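Local coordinates for putative hydrolase (Bacteroides ovatus, PDB 4HBS), which is of unknown function but is probably a hydrolase, built as a five-bladed beta-propeller and related to the beta-fructosidase clan of carbohydrate-active enzymes, at residues 57-62 and 356-361; 372-377 and 397-402. All coordinates share one frame; numbering follows the deposited sequence.

Contact 1 (57-62 and 356-361)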
# COMPACT_ATOMS: atom_id res chain seq x y z
N GLY A 57 12.08 8.92 -0.22
CA GLY A 57 11.18 8.84 0.92
C GLY A 57 9.73 8.94 0.48
O GLY A 57 9.42 9.69 -0.44
N GLY A 58 8.85 8.17 1.11
CA GLY A 58 7.46 8.11 0.69
C GLY A 58 6.52 7.28 1.53
O GLY A 58 6.89 6.68 2.53
N ASP A 59 5.29 7.25 1.05
CA ASP A 59 4.07 6.75 1.67
C ASP A 59 3.33 5.87 0.68
O ASP A 59 3.64 5.92 -0.52
CB ASP A 59 3.27 8.02 1.94
CG ASP A 59 2.15 8.03 2.91
OD1 ASP A 59 2.43 8.07 4.11
OD2 ASP A 59 0.98 8.27 2.48
N GLY A 60 2.35 5.12 1.15
CA GLY A 60 1.60 4.19 0.31
C GLY A 60 2.42 2.93 0.11
O GLY A 60 2.53 2.12 1.03
N VAL A 61 3.09 2.82 -1.05
CA VAL A 61 3.98 1.70 -1.37
C VAL A 61 3.11 0.47 -1.60
O VAL A 61 2.87 -0.32 -0.69
CB VAL A 61 5.10 1.48 -0.28
CG1 VAL A 61 6.14 0.47 -0.76
CG2 VAL A 61 5.79 2.80 0.08
N PHE A 62 2.56 0.38 -2.82
CA PHE A 62 1.67 -0.70 -3.26
C PHE A 62 2.25 -1.36 -4.49
O PHE A 62 2.50 -0.67 -5.47
CB PHE A 62 0.29 -0.14 -3.63
CG PHE A 62 -0.50 0.53 -2.54
CD1 PHE A 62 -0.21 1.83 -2.14
CD2 PHE A 62 -1.67 -0.04 -2.06
CE1 PHE A 62 -0.98 2.47 -1.17
CE2 PHE A 62 -2.46 0.61 -1.11
CZ PHE A 62 -2.10 1.86 -0.66
N VAL A 356 3.20 4.18 12.78
CA VAL A 356 3.49 3.16 11.81
C VAL A 356 2.12 2.90 11.17
O VAL A 356 1.11 2.84 11.88
CB VAL A 356 4.21 1.89 12.35
CG1 VAL A 356 3.61 1.38 13.65
CG2 VAL A 356 4.25 0.81 11.30
N TYR A 357 2.06 2.88 9.86
CA TYR A 357 0.78 2.71 9.19
C TYR A 357 0.99 2.09 7.83
O TYR A 357 2.13 1.74 7.50
CB TYR A 357 0.05 4.06 9.10
CG TYR A 357 0.83 5.15 8.39
CD1 TYR A 357 1.83 5.87 9.05
CD2 TYR A 357 0.53 5.50 7.08
CE1 TYR A 357 2.55 6.86 8.40
CE2 TYR A 357 1.22 6.51 6.43
CZ TYR A 357 2.23 7.20 7.09
OH TYR A 357 2.90 8.23 6.48
N MSE A 358 -0.10 1.86 7.09
CA MSE A 358 -0.04 1.28 5.77
C MSE A 358 0.78 -0.02 5.76
O MSE A 358 1.76 -0.16 5.02
CB MSE A 358 0.56 2.29 4.79
CG MSE A 358 0.09 2.08 3.39
SE MSE A 358 -1.67 2.79 3.11
CE MSE A 358 -1.16 4.71 3.11
N VAL A 359 0.39 -0.96 6.62
CA VAL A 359 1.06 -2.25 6.67
C VAL A 359 0.51 -3.01 5.48
O VAL A 359 -0.65 -3.43 5.51
CB VAL A 359 0.88 -2.96 8.02
CG1 VAL A 359 1.63 -4.27 8.03
CG2 VAL A 359 1.37 -2.06 9.15
N ASN A 360 1.31 -3.05 4.39
CA ASN A 360 0.95 -3.63 3.10
C ASN A 360 1.59 -4.94 2.85
O ASN A 360 2.68 -5.20 3.32
CB ASN A 360 1.31 -2.66 1.97
CG ASN A 360 0.35 -1.49 1.88
OD1 ASN A 360 -0.70 -1.45 2.54
ND2 ASN A 360 0.69 -0.53 1.04
N ILE A 361 0.91 -5.76 2.02
CA ILE A 361 1.28 -7.12 1.66
C ILE A 361 1.72 -7.09 0.19
O ILE A 361 1.13 -6.35 -0.60
CB ILE A 361 0.03 -8.01 1.97
CG1 ILE A 361 0.16 -8.64 3.35
CG2 ILE A 361 -0.35 -9.02 0.89
CD1 ILE A 361 1.08 -9.82 3.40
O HOH W 1 3.32 0.19 2.75

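Contact 2 (372-377 and 397-402)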
# COMPACT_ATOMS: atom_id res chain seq x y z
N VAL A 372 5.41 -10.90 2.29
CA VAL A 372 6.34 -9.77 2.16
C VAL A 372 5.53 -8.55 2.55
O VAL A 372 4.58 -8.20 1.86
CB VAL A 372 6.98 -9.66 0.77
CG1 VAL A 372 8.09 -8.60 0.78
CG2 VAL A 372 7.53 -11.00 0.33
N ILE A 373 5.85 -7.97 3.72
CA ILE A 373 5.12 -6.85 4.31
C ILE A 373 6.00 -5.60 4.30
O ILE A 373 7.22 -5.70 4.41
CB ILE A 373 4.71 -7.26 5.76
CG1 ILE A 373 3.66 -8.40 5.73
CG2 ILE A 373 4.16 -6.07 6.55
CD1 ILE A 373 3.60 -9.21 6.94
N SER A 374 5.37 -4.43 4.18
CA SER A 374 6.08 -3.15 4.20
C SER A 374 5.27 -2.16 5.00
O SER A 374 4.05 -2.15 4.90
CB SER A 374 6.31 -2.63 2.78
OG SER A 374 5.18 -1.97 2.23
N THR A 375 5.95 -1.32 5.79
CA THR A 375 5.30 -0.29 6.59
C THR A 375 5.51 1.07 5.99
O THR A 375 6.16 1.22 4.97
CB THR A 375 5.91 -0.28 8.00
OG1 THR A 375 7.29 0.09 7.92
CG2 THR A 375 5.75 -1.59 8.71
N ASN A 376 4.89 2.06 6.60
CA ASN A 376 5.09 3.48 6.39
C ASN A 376 5.28 4.03 7.78
O ASN A 376 4.60 3.53 8.68
CB ASN A 376 3.89 4.15 5.69
CG ASN A 376 3.62 3.85 4.24
OD1 ASN A 376 2.61 4.33 3.71
ND2 ASN A 376 4.47 3.09 3.53
N THR A 377 6.20 4.99 7.99
CA THR A 377 6.42 5.57 9.31
C THR A 377 6.45 7.07 9.18
O THR A 377 6.60 7.60 8.09
CB THR A 377 7.64 4.99 10.01
OG1 THR A 377 8.68 4.80 9.06
CG2 THR A 377 7.32 3.67 10.69
N PRO A 397 9.51 3.34 3.42
CA PRO A 397 9.06 2.02 3.82
C PRO A 397 10.18 1.17 4.39
O PRO A 397 11.33 1.34 4.05
CB PRO A 397 8.50 1.41 2.54
CG PRO A 397 9.20 2.11 1.45
CD PRO A 397 9.59 3.46 1.95
N TYR A 398 9.81 0.27 5.27
CA TYR A 398 10.71 -0.71 5.86
C TYR A 398 10.06 -2.05 5.54
O TYR A 398 8.84 -2.15 5.65
CB TYR A 398 10.90 -0.45 7.35
CG TYR A 398 11.84 0.70 7.60
CD1 TYR A 398 13.21 0.58 7.36
CD2 TYR A 398 11.37 1.93 8.04
CE1 TYR A 398 14.09 1.63 7.61
CE2 TYR A 398 12.24 3.00 8.28
CZ TYR A 398 13.60 2.83 8.09
OH TYR A 398 14.47 3.87 8.30
N PHE A 399 10.84 -3.02 5.05
CA PHE A 399 10.32 -4.30 4.59
C PHE A 399 10.60 -5.46 5.57
O PHE A 399 11.63 -5.49 6.25
CB PHE A 399 10.92 -4.61 3.22
CG PHE A 399 10.51 -3.58 2.19
CD1 PHE A 399 11.19 -2.37 2.08
CD2 PHE A 399 9.39 -3.78 1.39
CE1 PHE A 399 10.82 -1.43 1.13
CE2 PHE A 399 9.01 -2.82 0.46
CZ PHE A 399 9.73 -1.66 0.33
N TYR A 400 9.64 -6.41 5.62
CA TYR A 400 9.71 -7.61 6.46
C TYR A 400 9.26 -8.83 5.67
O TYR A 400 8.45 -8.69 4.77
CB TYR A 400 8.81 -7.48 7.71
CG TYR A 400 9.13 -6.26 8.54
CD1 TYR A 400 8.62 -5.01 8.19
CD2 TYR A 400 9.96 -6.34 9.65
CE1 TYR A 400 8.94 -3.87 8.92
CE2 TYR A 400 10.31 -5.20 10.37
CZ TYR A 400 9.79 -3.97 10.01
OH TYR A 400 10.17 -2.85 10.71
N ARG A 401 9.75 -10.01 6.02
CA ARG A 401 9.31 -11.28 5.43
C ARG A 401 8.92 -12.20 6.58
O ARG A 401 9.65 -12.27 7.58
CB ARG A 401 10.40 -11.92 4.57
CG ARG A 401 10.90 -11.01 3.47
CD ARG A 401 11.07 -11.70 2.13
NE ARG A 401 11.44 -10.73 1.10
CZ ARG A 401 11.29 -10.89 -0.22
NH1 ARG A 401 10.77 -12.02 -0.71
NH2 ARG A 401 11.65 -9.93 -1.06
N VAL A 402 7.74 -12.84 6.49
CA VAL A 402 7.24 -13.76 7.51
C VAL A 402 7.21 -15.13 6.88
O VAL A 402 6.48 -15.35 5.92
CB VAL A 402 5.85 -13.36 8.06
CG1 VAL A 402 5.47 -14.22 9.26
CG2 VAL A 402 5.80 -11.88 8.43
O HOH W 2 8.63 -0.54 10.52

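Contact 1 (57-62 and 356-361)
Asn360 lays the NH2 end of its amide over the face of the Phe62 ring, with ND2 3.7 Å above the ring plane and over its centre. The amide and ring planes stand 51° apart, and the same nitrogen also donates to Val61 O at 2.8 Å. That bond is fairly straight and lies in the amide plane, although it meets the oxygen from above the carbonyl plane; Trp299 holds the other end of the amide weakly through OD1. Selenomethionine Met358 crosses Phe62 at about a right angle, its SE 3.9 Å from Phe62 CZ in an oblique Met-aromatic contact. Bends at chi2 and chi3 fold its CE back toward Gly60. In this five-bladed propeller the two segments belong to different blades, and their edge strands run nearly parallel, but the axes of 60-62 and 356-361 come no closer than 7.7 Å, too far for direct strand pairing; Val61 and Phe62 form a G1 beta bulge opposite Ser74. With an alanine in place of Phe62 the ring is gone, and the Asn360 amide and the Met358 selenium would probably be left with a gap and freer to turn. Water 1 bridges Gly60 O and Met358 O. Tyr357 OH lies against Asp59 OD1, at the ring edge, in a hydrogen bond modelled very short and of doubtful length at this resolution, the carboxylate turned 53° from the ring.

Contact 2 (372-377 and 397-402)
Residues 372-377 and 399-402 pair as antiparallel strands, Ile373 and Tyr400 forming a hydrogen-bonded pair with Ile373 N to Tyr400 O at 2.9 Å and Tyr400 N to Ile373 O at 2.8 Å. Thr375 N extends the ladder to Tyr398 O at 3.0 Å. On one side of the sheet Val372 and Arg401 lie side by side and point the same way. Val372 CG2 packs on one face of the guanidinium, 3.6 Å from Arg401 NH1, while NE and NH1 of that group form salt bridges with Asp42 and Glu370 respectively. Ser374 shares this side: its CB meets Phe399 CE2 at 3.6 Å, and its OG is hydrogen-bonded to His362. On the other side Ile373 CD1 reaches Val402 CG2 at 3.8 Å. Thr375 CG2, anti to the carbonyl carbon (chi1 64° for OG1), packs against Tyr400 CE1, and water 2 links Thr375 OG1 to Tyr400 OH, lying in the plane of the tyrosine ring. These are neighbouring inner strands of one propeller blade's antiparallel sheet: strand 356-361 flanks 371-377, strand 38-42 flanks 399-403, and Leu338 and Phe339 of strand 333-340, in the preceding blade, pack against Ile373 and Val402.

Overall arrangement
Contact 2 lies within one blade, whereas contact 1 joins that blade to the one holding strand 60-65; their centres are 8 Å apart. Strand 356-361 pairs with strand 371-377, as Tyr357 N to Asn376 O at 2.9 Å records, and Val359 CG1 meets Ile373 CG2 at 3.4 Å. Asn376 also spans the blades directly, its OD1 taking a probable hydrogen bond from Gly60 N at 2.7 Å. Contact 1 is the more central, about 5 Å from the chain centre against 10 Å for contact 2. A glycerol, probably from the crystallisation liquor, sits about 4 Å from the Tyr357 side chain, consistent with a pocket near the propeller axis.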